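Local coordinates for uncharacterized protein (Anabaena variabilis, PDB 3OT2), which is of unknown function but probably acts as a nuclease related to restriction endonucleases, at residues P106-E111 with P169-E174. Numbering follows the deposited sequence.
Sequences PDWTIE and PSFASE
A proline-aromatic CH-pi contact, W108 with P169, joins the central strand 108-112 to the loop that precedes helix 179-183. P169 CD sits over the six-membered ring of W108, 3.6 Å from its centroid and 14° off the normal; a proline suits this place because its compact, puckered ring carries CD next to the electron-withdrawing backbone nitrogen, which polarises the C-H bonds that meet the electron-rich indole. P169 CG lies beside it, 3.6 Å from W108 CD2. I110 CD1 covers the opposite face of the indole near its rim, so the ring is sandwiched between aliphatic carbons. With CG anti to the backbone N (chi1 179°), the indole of W108 is held out from the strand backbone and its six-membered ring also meets A172, whose small methyl, CB, fits at 3.9 Å from W108 CZ3. This strand lies within the mixed sheet of what is probably a PD-(D/E)XK-type nuclease fold, and its start is irregular: D107 and W108 both face V84 in a classic beta bulge. The flat, apolar ring of F171 packs obliquely by W108 CE3 and D107 CB (CE2 to the latter 3.9 Å) and also touches V84, I86 and V57. Replacing W108 by an alanine would probably open a gap between P169 and I110 and cost P169 its CH-pi partner. The carboxylate of D107 is engaged by a salt bridge to R89 and hydrogen bonds to Q135 and I86 N.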
loop_
_atom_site.group_PDB
_atom_site.type_symbol
_atom_site.label_atom_id
_atom_site.label_comp_id
_atom_site.label_asym_id
_atom_site.label_seq_id
_atom_site.Cartn_x
_atom_site.Cartn_y
_atom_site.Cartn_z
ATOM N N PRO A 106 -13.817 -13.041 1.984
ATOM C CA PRO A 106 -13.702 -13.316 3.438
ATOM C C PRO A 106 -14.205 -12.143 4.271
ATOM O O PRO A 106 -14.241 -11.024 3.778
ATOM C CB PRO A 106 -12.191 -13.514 3.665
ATOM C CG PRO A 106 -11.568 -13.579 2.302
ATOM C CD PRO A 106 -12.493 -12.881 1.351
ATOM N N ASP A 107 -14.552 -12.367 5.538
ATOM C CA ASP A 107 -14.908 -11.246 6.412
ATOM C C ASP A 107 -13.639 -10.501 6.800
ATOM O O ASP A 107 -13.643 -9.292 7.001
ATOM C CB ASP A 107 -15.638 -11.768 7.662
ATOM C CG ASP A 107 -17.043 -12.156 7.315
ATOM O OD1 ASP A 107 -17.892 -11.242 7.199
ATOM O OD2 ASP A 107 -17.270 -13.360 7.020
ATOM N N TRP A 108 -12.536 -11.232 6.870
ATOM C CA TRP A 108 -11.239 -10.702 7.249
ATOM C C TRP A 108 -10.159 -11.416 6.431
ATOM O O TRP A 108 -10.061 -12.649 6.477
ATOM C CB TRP A 108 -11.051 -10.885 8.772
ATOM C CG TRP A 108 -9.751 -10.419 9.378
ATOM C CD1 TRP A 108 -8.851 -9.524 8.859
ATOM C CD2 TRP A 108 -9.285 -10.746 10.696
ATOM N NE1 TRP A 108 -7.813 -9.335 9.750
ATOM C CE2 TRP A 108 -8.073 -10.055 10.897
ATOM C CE3 TRP A 108 -9.770 -11.589 11.729
ATOM C CZ2 TRP A 108 -7.334 -10.180 12.088
ATOM C CZ3 TRP A 108 -9.042 -11.695 12.912
ATOM C CH2 TRP A 108 -7.834 -11.017 13.074
ATOM N N THR A 109 -9.398 -10.643 5.632
ATOM C CA THR A 109 -8.332 -11.212 4.811
ATOM C C THR A 109 -6.983 -10.818 5.406
ATOM O O THR A 109 -6.791 -9.670 5.788
ATOM C CB THR A 109 -8.462 -10.840 3.307
ATOM O OG1 THR A 109 -7.421 -11.497 2.586
ATOM C CG2 THR A 109 -8.326 -9.333 3.025
ATOM N N ILE A 110 -6.059 -11.773 5.497
ATOM C CA ILE A 110 -4.716 -11.499 6.012
ATOM C C ILE A 110 -3.702 -11.958 4.980
ATOM O O ILE A 110 -3.720 -13.112 4.566
ATOM C CB ILE A 110 -4.459 -12.135 7.400
ATOM C CG1 ILE A 110 -5.483 -11.624 8.446
ATOM C CG2 ILE A 110 -3.016 -11.890 7.854
ATOM C CD1 ILE A 110 -5.675 -12.517 9.575
ATOM N N GLU A 111 -2.840 -11.023 4.548
ATOM C CA GLU A 111 -1.778 -11.273 3.592
ATOM C C GLU A 111 -0.463 -11.008 4.261
ATOM O O GLU A 111 -0.311 -10.004 4.956
ATOM C CB GLU A 111 -1.935 -10.397 2.338
ATOM C CG GLU A 111 -3.241 -10.636 1.589
ATOM C CD GLU A 111 -3.305 -11.887 0.722
ATOM O OE1 GLU A 111 -2.455 -12.798 0.875
ATOM O OE2 GLU A 111 -4.235 -11.964 -0.103
ATOM N N PRO A 169 -11.432 -7.212 13.471
ATOM C CA PRO A 169 -12.885 -6.987 13.283
ATOM C C PRO A 169 -13.621 -7.216 14.600
ATOM O O PRO A 169 -13.103 -7.922 15.473
ATOM C CB PRO A 169 -13.280 -8.021 12.226
ATOM C CG PRO A 169 -12.012 -8.534 11.662
ATOM C CD PRO A 169 -10.963 -8.380 12.710
ATOM N N SER A 170 -14.789 -6.585 14.781
ATOM C CA SER A 170 -15.492 -6.672 16.063
ATOM C C SER A 170 -15.853 -8.137 16.445
ATOM O O SER A 170 -15.822 -8.450 17.642
ATOM C CB SER A 170 -16.718 -5.762 16.094
ATOM O OG SER A 170 -17.631 -6.118 15.071
ATOM N N PHE A 171 -16.088 -9.046 15.469
ATOM C CA PHE A 171 -16.381 -10.441 15.848
ATOM C C PHE A 171 -15.155 -11.090 16.540
ATOM O O PHE A 171 -15.334 -12.041 17.297
ATOM C CB PHE A 171 -16.817 -11.296 14.637
ATOM C CG PHE A 171 -15.743 -11.541 13.587
ATOM C CD1 PHE A 171 -14.810 -12.569 13.741
ATOM C CD2 PHE A 171 -15.705 -10.781 12.413
ATOM C CE1 PHE A 171 -13.852 -12.821 12.751
ATOM C CE2 PHE A 171 -14.771 -11.071 11.397
ATOM C CZ PHE A 171 -13.842 -12.071 11.584
ATOM N N ALA A 172 -13.923 -10.582 16.275
ATOM C CA ALA A 172 -12.706 -11.116 16.873
ATOM C C ALA A 172 -12.133 -10.183 17.972
ATOM O O ALA A 172 -10.970 -10.332 18.348
ATOM C CB ALA A 172 -11.658 -11.333 15.768
ATOM N N SER A 173 -12.955 -9.262 18.515
ATOM C CA SER A 173 -12.532 -8.241 19.495
ATOM C C SER A 173 -11.842 -8.803 20.756
ATOM O O SER A 173 -11.125 -8.048 21.408
ATOM C CB SER A 173 -13.705 -7.360 19.912
ATOM O OG SER A 173 -14.628 -8.097 20.689
ATOM N N GLU A 174 -12.029 -10.098 21.091
ATOM C CA GLU A 174 -11.336 -10.700 22.250
ATOM C C GLU A 174 -9.839 -10.924 21.957
ATOM O O GLU A 174 -9.063 -11.146 22.886
ATOM C CB GLU A 174 -11.990 -12.018 22.661
ATOM C CG GLU A 174 -13.344 -11.804 23.311
ATOM C CD GLU A 174 -13.300 -10.918 24.545
ATOM O OE1 GLU A 174 -12.560 -11.253 25.496
ATOM O OE2 GLU A 174 -13.922 -9.835 24.517
#